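Local coordinates for protein DNA polymerase III, beta subunit (Eubacterium rectale, PDB 3T0P) that probably encircles DNA as a ring-shaped head-to-tail homodimeric sliding clamp, tethering DNA polymerases and other proteins to it and so conferring processivity, at residues B[35-40]-B[65-70]; B[42-47]-B[55-60]; B[265-270]-B[301-306]; B[277-282]-B[296-301]; B[165-170]-B[180-185]. One frame throughout, in Å; residues are numbered along the deposited sequence.

Contact 1. Residues B[35-40]-B[65-70]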
# COMPACT_ATOMS: atom_id res chain seq x y z
N LEU B 35 27.83 -3.02 -5.42
CA LEU B 35 29.23 -3.35 -5.23
C LEU B 35 29.58 -3.43 -3.74
O LEU B 35 29.24 -2.53 -2.97
CB LEU B 35 30.13 -2.32 -5.91
CG LEU B 35 31.61 -2.65 -5.92
CD1 LEU B 35 31.92 -3.71 -6.96
CD2 LEU B 35 32.43 -1.41 -6.14
N ILE B 36 30.29 -4.49 -3.35
CA ILE B 36 30.86 -4.61 -2.02
C ILE B 36 32.36 -4.37 -2.20
O ILE B 36 33.03 -5.17 -2.85
CB ILE B 36 30.55 -5.92 -1.27
CG1 ILE B 36 29.05 -6.27 -1.27
CG2 ILE B 36 31.13 -5.88 0.16
CD1 ILE B 36 28.79 -7.68 -0.90
N ASP B 37 32.85 -3.22 -1.72
CA ASP B 37 34.27 -2.91 -1.80
C ASP B 37 34.87 -3.01 -0.41
O ASP B 37 34.59 -2.17 0.46
CB ASP B 37 34.51 -1.51 -2.42
CG ASP B 37 35.97 -1.21 -2.75
OD1 ASP B 37 36.87 -1.73 -2.05
OD2 ASP B 37 36.21 -0.44 -3.69
N ALA B 38 35.64 -4.06 -0.18
CA ALA B 38 36.35 -4.29 1.06
C ALA B 38 37.86 -4.45 0.75
O ALA B 38 38.53 -5.27 1.37
CB ALA B 38 35.81 -5.53 1.74
N SER B 39 38.38 -3.66 -0.23
CA SER B 39 39.79 -3.74 -0.67
C SER B 39 40.74 -2.99 0.27
O SER B 39 41.91 -3.34 0.31
CB SER B 39 39.94 -3.21 -2.08
OG SER B 39 39.60 -1.83 -2.11
N ALA B 40 40.25 -1.98 1.00
CA ALA B 40 41.08 -1.20 1.92
C ALA B 40 40.81 -1.62 3.39
O ALA B 40 40.96 -2.80 3.72
CB ALA B 40 40.82 0.29 1.72
N ARG B 65 40.54 -9.19 2.27
CA ARG B 65 40.22 -8.05 1.42
C ARG B 65 39.73 -8.50 0.04
O ARG B 65 40.17 -9.55 -0.46
CB ARG B 65 41.44 -7.13 1.28
CG ARG B 65 41.71 -6.30 2.52
CD ARG B 65 43.05 -5.60 2.38
NE ARG B 65 43.17 -4.46 3.30
CZ ARG B 65 44.19 -4.27 4.13
NH1 ARG B 65 45.20 -5.13 4.17
NH2 ARG B 65 44.21 -3.21 4.93
N GLY B 66 38.82 -7.74 -0.53
CA GLY B 66 38.27 -8.09 -1.83
C GLY B 66 37.11 -7.24 -2.26
O GLY B 66 36.64 -6.38 -1.51
N ILE B 67 36.69 -7.46 -3.50
CA ILE B 67 35.61 -6.74 -4.16
C ILE B 67 34.73 -7.74 -4.91
O ILE B 67 35.25 -8.65 -5.55
CB ILE B 67 36.15 -5.63 -5.13
CG1 ILE B 67 37.04 -4.60 -4.39
CG2 ILE B 67 35.02 -4.91 -5.84
CD1 ILE B 67 37.89 -3.65 -5.29
N ILE B 68 33.41 -7.53 -4.87
CA ILE B 68 32.42 -8.32 -5.60
C ILE B 68 31.20 -7.44 -5.89
O ILE B 68 30.90 -6.54 -5.11
CB ILE B 68 32.01 -9.64 -4.83
CG1 ILE B 68 31.34 -10.67 -5.76
CG2 ILE B 68 31.12 -9.40 -3.60
CD1 ILE B 68 32.27 -11.65 -6.33
N ALA B 69 30.50 -7.72 -7.00
CA ALA B 69 29.22 -7.12 -7.38
C ALA B 69 28.17 -8.20 -7.27
O ALA B 69 28.36 -9.28 -7.80
CB ALA B 69 29.25 -6.54 -8.79
N LEU B 70 27.09 -7.94 -6.55
CA LEU B 70 26.00 -8.90 -6.36
C LEU B 70 24.73 -8.29 -6.84
O LEU B 70 24.56 -7.08 -6.70
CB LEU B 70 25.86 -9.29 -4.88
CG LEU B 70 27.06 -9.97 -4.21
CD1 LEU B 70 26.79 -10.20 -2.72
CD2 LEU B 70 27.41 -11.27 -4.91
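With its CG turned anti to the backbone N (chi1 -173°), L35 leans its CD1 branch across I67 of the neighbouring strand, where L35 CD1 meets I67 CG2 at 3.5 Å and also lies against the carbonyl oxygen of I68. The same setting in D37 (chi1 -170°) places the carboxylate beside I67, the two side chains pointing the same way with D37 OD1 3.7 Å from I67 CG1. D37 OD1 is gripped twice by S39, two residues on: S39 OG meets its syn lone pair at 2.7 Å, and S39 N closes an Asx turn. Replacing D37 by an alanine would take this partner from S39 N and OG and from the Y118 hydroxyl, and would probably let the turn shift. The backbones run antiparallel, and I36 and I68 form a hydrogen-bonded pair whose I36 N to I68 O bond (2.8 Å) is nearly straight. R65, its chain extended from CG to NE, reaches A40 past the end of strand 33-38, and R65 NE donates to A40 O at 2.8 Å; the oxygen lies near the guanidinium plane, although the nitrogen sits above the plane of the carbonyl. On the face opposite L35 and D37, I36 CD1 packs on L70 CD1 at 3.7 Å. Strand 66-71 is an outermost strand of its sheet within the chain, and 33-38 also pairs with 43-48 on its other side. F75 of helix 72-81 covers I36 and L70, L4 of strand 3-7 lies on I36 and A38, and Y118 packs on L35 and I67 while its hydroxyl bonds to D37 OD2.

Contact 2. Residues B[42-47]-B[55-60]. With EDO (1,2-ethanediol), chain X.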
# COMPACT_ATOMS: atom_id res chain seq x y z
N GLU B 42 37.86 -0.40 5.06
CA GLU B 42 36.44 -0.13 5.29
C GLU B 42 35.57 -1.02 4.42
O GLU B 42 35.96 -1.34 3.29
CB GLU B 42 36.08 1.34 4.99
CG GLU B 42 36.94 2.38 5.67
CD GLU B 42 36.69 3.79 5.15
OE1 GLU B 42 35.64 4.36 5.51
OE2 GLU B 42 37.53 4.31 4.38
N ILE B 43 34.39 -1.37 4.91
CA ILE B 43 33.42 -2.12 4.11
C ILE B 43 32.52 -1.09 3.50
O ILE B 43 31.79 -0.39 4.21
CB ILE B 43 32.65 -3.23 4.86
CG1 ILE B 43 33.62 -4.27 5.44
CG2 ILE B 43 31.59 -3.87 3.93
CD1 ILE B 43 33.03 -5.11 6.58
N LYS B 44 32.59 -0.97 2.19
CA LYS B 44 31.85 0.02 1.44
C LYS B 44 30.84 -0.66 0.53
O LYS B 44 31.22 -1.54 -0.23
CB LYS B 44 32.87 0.84 0.61
CG LYS B 44 32.64 2.33 0.53
CD LYS B 44 33.96 3.09 0.21
CE LYS B 44 34.09 3.52 -1.24
NZ LYS B 44 35.49 3.87 -1.66
N LEU B 45 29.56 -0.25 0.61
CA LEU B 45 28.52 -0.69 -0.31
C LEU B 45 28.34 0.40 -1.31
O LEU B 45 28.37 1.56 -0.92
CB LEU B 45 27.19 -1.01 0.36
CG LEU B 45 27.12 -2.21 1.27
CD1 LEU B 45 25.70 -2.44 1.71
CD2 LEU B 45 27.69 -3.46 0.62
N MSE B 46 28.12 0.07 -2.57
CA MSE B 46 27.99 1.09 -3.61
C MSE B 46 27.02 0.68 -4.70
O MSE B 46 27.02 -0.47 -5.13
CB MSE B 46 29.38 1.34 -4.22
CG MSE B 46 29.50 2.61 -5.03
SE MSE B 46 31.35 2.89 -5.75
CE MSE B 46 32.41 2.38 -4.17
N ALA B 47 26.20 1.63 -5.15
CA ALA B 47 25.32 1.50 -6.30
C ALA B 47 25.46 2.76 -7.15
O ALA B 47 25.59 3.87 -6.62
CB ALA B 47 23.89 1.27 -5.89
N GLU B 55 26.88 5.59 -1.84
CA GLU B 55 27.95 4.92 -1.12
C GLU B 55 27.65 4.94 0.35
O GLU B 55 27.22 5.96 0.88
CB GLU B 55 29.21 5.73 -1.39
CG GLU B 55 30.53 5.01 -1.34
CD GLU B 55 31.60 6.02 -1.71
OE1 GLU B 55 31.89 6.90 -0.87
OE2 GLU B 55 32.04 6.01 -2.88
N THR B 56 27.90 3.83 1.03
CA THR B 56 27.64 3.76 2.46
C THR B 56 28.69 2.83 3.09
O THR B 56 29.20 1.91 2.43
CB THR B 56 26.16 3.37 2.73
OG1 THR B 56 25.77 3.82 4.02
CG2 THR B 56 25.88 1.90 2.55
N ILE B 57 29.08 3.15 4.33
CA ILE B 57 30.09 2.38 5.07
C ILE B 57 29.36 1.46 6.03
O ILE B 57 28.48 1.91 6.77
CB ILE B 57 31.14 3.27 5.78
CG1 ILE B 57 31.95 4.15 4.77
CG2 ILE B 57 32.08 2.46 6.68
CD1 ILE B 57 32.94 3.39 3.82
N ILE B 58 29.70 0.17 5.98
CA ILE B 58 29.13 -0.87 6.84
C ILE B 58 30.14 -1.22 7.90
O ILE B 58 31.31 -1.46 7.58
CB ILE B 58 28.69 -2.13 6.04
CG1 ILE B 58 27.77 -1.78 4.86
CG2 ILE B 58 28.08 -3.21 6.92
CD1 ILE B 58 26.53 -0.91 5.18
N ASP B 59 29.71 -1.23 9.18
CA ASP B 59 30.58 -1.67 10.27
C ASP B 59 30.70 -3.17 10.16
O ASP B 59 29.71 -3.85 9.88
CB ASP B 59 30.04 -1.24 11.65
CG ASP B 59 30.14 0.26 11.94
OD1 ASP B 59 31.28 0.80 11.90
OD2 ASP B 59 29.09 0.88 12.22
N GLY B 60 31.91 -3.67 10.30
CA GLY B 60 32.19 -5.09 10.21
C GLY B 60 33.66 -5.40 10.20
O GLY B 60 34.49 -4.50 10.27
C1 EDO X . 31.59 7.94 3.99
O1 EDO X . 30.22 8.37 4.13
C2 EDO X . 31.86 7.41 2.58
O2 EDO X . 30.75 6.62 2.13
O HOH W 1 33.96 -0.86 7.74
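I57 and K44 cross at a slant on one face of a beta hairpin, the lysine's aliphatic part riding over the isoleucine's end: K44 CG comes to 3.5 Å from I57 CD1, a tight contact. E42 reaches the same methyl group, its carboxylate oxygen OE1 3.3 Å from I57 CD1. K44 then bends at chi3 (102°), which carries its end across E55, with K44 CE 3.6 Å from E55 CD. E55 and the selenomethionine M46 run side by side, pointing the same way. E55 OE1 accepts a weak hydrogen bond from O2 of an ethanediol, probably from the crystallisation liquor. On the other face, which holds I43, L45, T56 and I58, L45 slants across I58 with L45 CG 3.7 Å from I58 CG1, while T56 CG2 lies against L45 CB and the threonine hydroxyl turns to T231 and N230. The antiparallel backbones are joined by a reciprocal pair of bonds between L45 and T56 and by I58 N to I43 O (2.8 Å). Beyond it a water spans the strands, accepting from I43 N at 2.9 Å and donating to I58 O at 2.7 Å.

One face is thus largely apolar and packs on C6 and on V15 and V18 of helix 8-18; the other mixes carbon contacts with charge. K44 NZ stays 4.2 Å from E55 OE2, beyond a salt bridge, so any attraction is likely to be modest.

Contact 3. Residues B[265-270]-B[301-306]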
# COMPACT_ATOMS: atom_id res chain seq x y z
N LEU B 265 -8.32 23.54 -0.02
CA LEU B 265 -7.80 22.19 -0.34
C LEU B 265 -8.93 21.14 -0.31
O LEU B 265 -9.09 20.39 -1.29
CB LEU B 265 -6.67 21.79 0.65
CG LEU B 265 -6.09 20.37 0.50
CD1 LEU B 265 -5.66 20.07 -0.98
CD2 LEU B 265 -4.93 20.15 1.45
N ASP B 266 -9.74 21.12 0.77
CA ASP B 266 -10.84 20.11 0.84
C ASP B 266 -11.87 20.26 -0.28
O ASP B 266 -12.36 19.27 -0.81
CB ASP B 266 -11.54 20.15 2.20
CG ASP B 266 -10.69 19.58 3.33
OD1 ASP B 266 -9.58 19.03 3.03
OD2 ASP B 266 -11.10 19.71 4.51
N CYS B 267 -12.16 21.50 -0.67
CA CYS B 267 -13.13 21.74 -1.71
C CYS B 267 -12.62 21.30 -3.09
O CYS B 267 -13.37 20.71 -3.84
CB CYS B 267 -13.53 23.21 -1.73
SG CYS B 267 -14.42 23.67 -3.22
N ILE B 268 -11.37 21.66 -3.44
CA ILE B 268 -10.78 21.30 -4.73
C ILE B 268 -10.62 19.78 -4.80
O ILE B 268 -10.89 19.17 -5.85
CB ILE B 268 -9.46 22.06 -4.98
CG1 ILE B 268 -9.71 23.59 -4.91
CG2 ILE B 268 -8.90 21.67 -6.35
CD1 ILE B 268 -8.51 24.53 -5.21
N ASP B 269 -10.28 19.15 -3.68
CA ASP B 269 -10.15 17.70 -3.62
C ASP B 269 -11.54 17.04 -3.86
O ASP B 269 -11.62 16.10 -4.64
CB ASP B 269 -9.53 17.31 -2.28
CG ASP B 269 -9.31 15.83 -2.07
OD1 ASP B 269 -8.65 15.20 -2.94
OD2 ASP B 269 -9.73 15.31 -1.01
N ARG B 270 -12.62 17.58 -3.28
CA ARG B 270 -14.00 17.09 -3.49
C ARG B 270 -14.37 17.13 -4.97
O ARG B 270 -14.90 16.18 -5.49
CB ARG B 270 -15.03 17.97 -2.73
CG ARG B 270 -15.27 17.54 -1.33
CD ARG B 270 -16.46 18.25 -0.71
NE ARG B 270 -16.11 19.58 -0.20
CZ ARG B 270 -15.48 19.81 0.95
NH1 ARG B 270 -15.10 18.80 1.72
NH2 ARG B 270 -15.22 21.05 1.32
N GLY B 301 -21.62 14.16 -13.02
CA GLY B 301 -22.50 15.13 -12.39
C GLY B 301 -21.84 16.46 -12.14
O GLY B 301 -20.80 16.77 -12.74
N SER B 302 -22.41 17.28 -11.25
CA SER B 302 -21.81 18.59 -10.97
C SER B 302 -21.64 18.86 -9.47
O SER B 302 -22.20 18.17 -8.62
CB SER B 302 -22.62 19.71 -11.62
OG SER B 302 -23.92 19.74 -11.05
N MSE B 303 -20.82 19.85 -9.17
CA MSE B 303 -20.57 20.30 -7.82
C MSE B 303 -20.58 21.82 -7.78
O MSE B 303 -20.07 22.47 -8.67
CB MSE B 303 -19.24 19.76 -7.29
CG MSE B 303 -19.05 20.03 -5.79
SE MSE B 303 -17.15 20.19 -5.23
CE MSE B 303 -16.73 21.92 -6.23
N ASN B 304 -21.15 22.37 -6.71
CA ASN B 304 -21.12 23.79 -6.42
C ASN B 304 -20.73 23.96 -4.94
O ASN B 304 -21.32 23.32 -4.07
CB ASN B 304 -22.48 24.43 -6.73
CG ASN B 304 -22.41 25.93 -6.69
OD1 ASN B 304 -22.00 26.56 -7.65
ND2 ASN B 304 -22.70 26.52 -5.54
N GLU B 305 -19.74 24.81 -4.66
CA GLU B 305 -19.32 25.05 -3.28
C GLU B 305 -18.99 26.53 -3.06
O GLU B 305 -18.36 27.13 -3.91
CB GLU B 305 -18.07 24.19 -2.91
CG GLU B 305 -17.72 24.29 -1.43
CD GLU B 305 -16.86 23.20 -0.81
OE1 GLU B 305 -16.67 22.14 -1.46
OE2 GLU B 305 -16.37 23.42 0.32
N ASP B 306 -19.34 27.06 -1.88
CA ASP B 306 -19.04 28.44 -1.49
C ASP B 306 -18.06 28.45 -0.33
O ASP B 306 -18.22 27.69 0.61
CB ASP B 306 -20.32 29.22 -1.11
CG ASP B 306 -21.30 29.44 -2.25
OD1 ASP B 306 -20.90 29.99 -3.29
OD2 ASP B 306 -22.49 29.10 -2.08
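The guanidinium of R270 meets the carboxylate of E305 edge to edge, the two planes only 26° apart, while D266 O from the preceding helical turn sits over the centre of one guanidinium face. This is a side-on, two-pronged salt bridge between helix 261-272 and strand 302-308 in the C-terminal domain of the sliding clamp, beside the second subunit. R270 NE donates to E305 OE1 at 2.9 Å and R270 NH2 to E305 OE2 at 2.8 Å. The second acceptor is met on its syn lone pair; the first is approached on the syn side but 23° out of the carboxylate plane. A bend at chi3 (-82°) brings the guanidinium edge to the carboxylate, which E305 holds out on an extended chain; the side chains cross at about a right angle. Two bonds fix the buried carboxylate's rotation, and the arginine's charge would probably stabilise its ionised form.

R270 NH1 bonds to the carbonyl of K81 of the second subunit, and residues 302-305 pair with a strand of that chain, continuing the sheet across the interface. Nearby, the selenomethionine M303 packs against the helix, its SE 4.0 Å from R270 CB and its CE 4.2 Å from C267 SG.

Contact 4. Residues B[277-282]-B[296-301]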
# COMPACT_ATOMS: atom_id res chain seq x y z
N GLU B 277 -9.56 10.04 -15.00
CA GLU B 277 -8.49 9.82 -16.00
C GLU B 277 -8.82 10.22 -17.48
O GLU B 277 -8.00 10.91 -18.09
CB GLU B 277 -7.98 8.37 -15.96
N GLY B 278 -9.96 9.75 -18.02
CA GLY B 278 -10.41 10.06 -19.37
C GLY B 278 -11.03 11.43 -19.56
O GLY B 278 -11.44 11.79 -20.67
N ASP B 279 -11.12 12.21 -18.45
CA ASP B 279 -11.68 13.56 -18.39
C ASP B 279 -10.62 14.56 -17.94
O ASP B 279 -9.71 14.23 -17.15
CB ASP B 279 -12.88 13.61 -17.42
CG ASP B 279 -14.16 14.25 -17.95
OD1 ASP B 279 -14.06 15.21 -18.76
OD2 ASP B 279 -15.27 13.83 -17.53
N LYS B 280 -10.73 15.78 -18.43
CA LYS B 280 -9.85 16.87 -18.07
C LYS B 280 -10.70 18.14 -18.01
O LYS B 280 -10.77 18.89 -18.99
CB LYS B 280 -8.67 17.00 -19.06
N LYS B 281 -11.42 18.32 -16.88
CA LYS B 281 -12.29 19.48 -16.69
C LYS B 281 -11.64 20.47 -15.72
O LYS B 281 -11.08 20.06 -14.71
CB LYS B 281 -13.69 19.04 -16.20
CG LYS B 281 -14.52 18.25 -17.22
CD LYS B 281 -15.36 19.16 -18.11
CE LYS B 281 -16.08 18.39 -19.19
NZ LYS B 281 -17.55 18.31 -18.95
N PRO B 282 -11.66 21.79 -15.98
CA PRO B 282 -11.11 22.71 -14.99
C PRO B 282 -12.08 22.98 -13.83
O PRO B 282 -13.28 22.76 -13.96
CB PRO B 282 -10.87 23.98 -15.79
CG PRO B 282 -11.86 23.94 -16.91
CD PRO B 282 -12.27 22.51 -17.13
N ILE B 296 -17.55 22.59 -10.80
CA ILE B 296 -17.04 21.62 -11.73
C ILE B 296 -18.25 20.86 -12.21
O ILE B 296 -19.22 20.70 -11.47
CB ILE B 296 -15.90 20.74 -11.13
CG1 ILE B 296 -15.00 20.16 -12.24
CG2 ILE B 296 -16.42 19.65 -10.15
CD1 ILE B 296 -13.58 19.75 -11.72
N ASN B 297 -18.21 20.41 -13.46
CA ASN B 297 -19.27 19.56 -14.01
C ASN B 297 -18.62 18.56 -14.96
O ASN B 297 -17.60 18.87 -15.58
CB ASN B 297 -20.38 20.36 -14.70
CG ASN B 297 -19.87 21.17 -15.82
OD1 ASN B 297 -19.76 20.68 -16.95
ND2 ASN B 297 -19.43 22.38 -15.50
N SER B 298 -19.17 17.35 -15.04
CA SER B 298 -18.71 16.27 -15.90
C SER B 298 -19.89 15.39 -16.27
O SER B 298 -21.03 15.71 -15.94
CB SER B 298 -17.60 15.47 -15.22
OG SER B 298 -18.08 14.64 -14.16
N PHE B 299 -19.62 14.26 -16.96
CA PHE B 299 -20.65 13.27 -17.31
C PHE B 299 -21.20 12.61 -16.04
O PHE B 299 -22.36 12.24 -16.02
CB PHE B 299 -20.11 12.23 -18.29
CG PHE B 299 -19.83 12.83 -19.64
CD1 PHE B 299 -20.87 13.26 -20.46
CD2 PHE B 299 -18.52 13.02 -20.08
CE1 PHE B 299 -20.61 13.85 -21.70
CE2 PHE B 299 -18.26 13.61 -21.32
CZ PHE B 299 -19.30 14.02 -22.12
N ILE B 300 -20.38 12.53 -14.97
CA ILE B 300 -20.77 11.93 -13.68
C ILE B 300 -21.79 12.84 -12.94
O ILE B 300 -22.70 12.33 -12.29
CB ILE B 300 -19.53 11.65 -12.81
CG1 ILE B 300 -18.64 10.60 -13.48
CG2 ILE B 300 -19.93 11.22 -11.41
CD1 ILE B 300 -17.24 10.54 -12.97
N GLY B 301 -21.62 14.16 -13.02
CA GLY B 301 -22.50 15.13 -12.39
C GLY B 301 -21.84 16.46 -12.14
O GLY B 301 -20.80 16.77 -12.74
O HOH W 2 -15.90 22.29 -15.27
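K281 provides the polar link between this loop and the end of strand 291-297: K281 NZ makes a weak hydrogen bond to N297 O at 3.4 Å. The lysine is bent at chi2 (-89°) and chi4 (108°), curling its chain past that carbonyl so that K281 CD also lies 3.4 Å from N297 O, and the side chains of K281 and N297 cross at about a right angle. A water adds a second, indirect link, donating to P282 O at 3.0 Å and accepting weakly from N297 N.

The aromatic and charged groups meet more loosely: K281 NZ stands 5.6 Å from the centroid of the F299 ring, near the ring normal, at most a weak cation-pi attraction. D279 OD2 approaches the beta carbon of S298 at 3.7 Å and comes obliquely toward the F299 ring. The serine hydroxyl is engaged otherwise, accepting from I300 N in an ST turn and bonding to L274 O.

I296 makes van der Waals contacts with two backbone carbonyl oxygens: its CG1, anti to the backbone N (chi1 -156°), comes to within 3.6 Å of P282 O, and its CD1 lies against the carbonyl oxygen of K281.

This surface contact lays the loop between helix 261-272 and strand 283-288 against the turn joining strands 291-297 and 302-308. L274 touches I296 and I300, M303 of the adjoining strand meets I296, and I300 also touches I74 of the second subunit.

Contact 5. Residues B[165-170]-B[180-185]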
# COMPACT_ATOMS: atom_id res chain seq x y z
N ASN B 165 23.27 34.42 2.43
CA ASN B 165 22.68 33.46 3.39
C ASN B 165 21.28 32.99 2.96
O ASN B 165 20.51 32.50 3.79
CB ASN B 165 22.63 34.09 4.79
CG ASN B 165 21.69 35.25 4.92
OD1 ASN B 165 21.45 36.00 3.97
ND2 ASN B 165 21.12 35.41 6.10
N LYS B 166 20.98 33.10 1.67
CA LYS B 166 19.67 32.72 1.16
C LYS B 166 19.79 31.61 0.14
O LYS B 166 20.65 31.66 -0.75
CB LYS B 166 18.92 33.92 0.54
CG LYS B 166 19.02 35.21 1.33
CD LYS B 166 17.77 35.52 2.14
CE LYS B 166 17.90 36.83 2.89
NZ LYS B 166 17.96 38.03 1.99
N LEU B 167 18.92 30.60 0.28
CA LEU B 167 18.80 29.48 -0.61
C LEU B 167 17.43 29.54 -1.22
O LEU B 167 16.45 29.78 -0.52
CB LEU B 167 19.05 28.12 0.11
CG LEU B 167 18.61 26.83 -0.64
CD1 LEU B 167 19.46 26.56 -1.89
CD2 LEU B 167 18.66 25.63 0.27
N ARG B 168 17.36 29.31 -2.52
CA ARG B 168 16.10 29.33 -3.27
C ARG B 168 16.04 28.05 -4.08
O ARG B 168 17.03 27.72 -4.74
CB ARG B 168 16.04 30.60 -4.15
CG ARG B 168 14.90 30.68 -5.11
CD ARG B 168 14.85 32.07 -5.72
NE ARG B 168 15.47 32.13 -7.05
CZ ARG B 168 15.08 32.96 -8.01
NH1 ARG B 168 14.08 33.81 -7.80
NH2 ARG B 168 15.68 32.94 -9.19
N VAL B 169 14.92 27.30 -3.96
CA VAL B 169 14.69 26.03 -4.65
C VAL B 169 13.51 26.23 -5.58
O VAL B 169 12.48 26.74 -5.15
CB VAL B 169 14.51 24.85 -3.66
CG1 VAL B 169 14.19 23.54 -4.39
CG2 VAL B 169 15.77 24.70 -2.80
N VAL B 170 13.71 25.91 -6.88
CA VAL B 170 12.71 26.17 -7.93
C VAL B 170 12.48 24.93 -8.78
O VAL B 170 13.43 24.27 -9.18
CB VAL B 170 13.15 27.36 -8.85
CG1 VAL B 170 12.10 27.71 -9.90
CG2 VAL B 170 13.51 28.60 -8.06
N ARG B 180 10.65 27.92 -3.18
CA ARG B 180 10.84 27.96 -1.75
C ARG B 180 12.09 28.75 -1.41
O ARG B 180 13.08 28.68 -2.12
CB ARG B 180 10.91 26.55 -1.17
CG ARG B 180 9.52 25.90 -0.97
CD ARG B 180 8.85 26.48 0.25
NE ARG B 180 7.49 25.96 0.41
CZ ARG B 180 6.77 26.07 1.52
NH1 ARG B 180 7.29 26.68 2.59
NH2 ARG B 180 5.56 25.54 1.59
N TYR B 181 12.01 29.56 -0.36
CA TYR B 181 13.11 30.37 0.15
C TYR B 181 13.49 29.90 1.53
O TYR B 181 12.61 29.56 2.34
CB TYR B 181 12.74 31.84 0.19
CG TYR B 181 12.47 32.45 -1.16
CD1 TYR B 181 11.17 32.57 -1.64
CD2 TYR B 181 13.50 33.00 -1.92
CE1 TYR B 181 10.90 33.18 -2.87
CE2 TYR B 181 13.24 33.61 -3.15
CZ TYR B 181 11.95 33.68 -3.63
OH TYR B 181 11.70 34.26 -4.85
N ILE B 182 14.80 29.82 1.78
CA ILE B 182 15.36 29.40 3.07
C ILE B 182 16.41 30.41 3.46
O ILE B 182 17.27 30.75 2.65
CB ILE B 182 15.92 27.94 2.99
CG1 ILE B 182 14.81 26.92 2.64
CG2 ILE B 182 16.65 27.52 4.27
CD1 ILE B 182 15.37 25.56 2.11
N GLU B 183 16.31 30.95 4.68
CA GLU B 183 17.32 31.84 5.25
C GLU B 183 18.27 30.97 6.07
O GLU B 183 17.83 30.21 6.94
CB GLU B 183 16.68 32.94 6.12
CG GLU B 183 17.56 34.16 6.27
CD GLU B 183 16.86 35.40 6.80
OE1 GLU B 183 15.92 35.89 6.13
OE2 GLU B 183 17.27 35.89 7.88
N MSE B 184 19.56 31.03 5.76
CA MSE B 184 20.55 30.22 6.46
C MSE B 184 21.35 31.09 7.42
O MSE B 184 21.30 32.31 7.31
CB MSE B 184 21.43 29.47 5.47
CG MSE B 184 20.62 28.47 4.64
SE MSE B 184 21.59 27.74 3.14
CE MSE B 184 22.03 29.44 2.14
N LYS B 185 22.02 30.46 8.39
CA LYS B 185 22.80 31.18 9.41
C LYS B 185 24.26 31.40 8.95
O LYS B 185 25.02 32.06 9.66
CB LYS B 185 22.76 30.44 10.75
CG LYS B 185 21.35 30.17 11.31
CD LYS B 185 20.80 31.35 12.13
CE LYS B 185 19.59 30.98 12.97
NZ LYS B 185 19.92 30.09 14.12
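The beta hairpin of strands 166-172 and 176-184, in the central domain of the clamp, is joined here by antiparallel pairing in which L167 with I182 and V169 with R180 each exchange two backbone hydrogen bonds. Toward the open end M184 N donates to N165 O at 2.6 Å, and N165 ND2 returns a weak bond to M184 O.

On one face R168 and Y181 lie side by side, their guanidinium and ring planes 47° apart. R168 CD presses obliquely on the ring at Y181 CE2, 3.4 Å away; a bend at chi3 (99°) carries the guanidinium to E161 and D246, with which it forms salt bridges. A serine at Y181 would remove the ring and is likely to open a gap beside R168 CD, although the salt bridges would still hold the guanidinium. On the other face L167 CD2 meets I182 CD1 at 3.8 Å. At the strand's end the selenomethionine M184, bent at chi3, folds its CE back to 3.8 Å from L167 CB.

Helix 132-140 covers the L167 face, with V138 on V169, R180 and I182. Strand 157-163 flanks 166-172, while 176-184 pairs on its other side with 357-361, whose Y359 hydroxyl is hydrogen-bonded to R180 NE.

Overall arrangement
From the N terminus, strand 33-38 runs into the hairpin of contact 2, which closes between 42-47 and 55-60 before the chain returns to close contact 1; the smaller loop thus lies within the larger. Strands 33-38 and 43-48 pair, and both contacts lie in one sheet that runs on from the N-terminal into the central domain. Contact 5 follows in series, a short hairpin in the central domain, its centre about 32 Å from that of contact 2. In the C-terminal domain contact 3 spans a longer loop that encloses contact 4; the two share G301 and adjoin through strands 291-297 and 302-308. That pair reaches the second subunit, across the chain's centre from contacts 1 and 2.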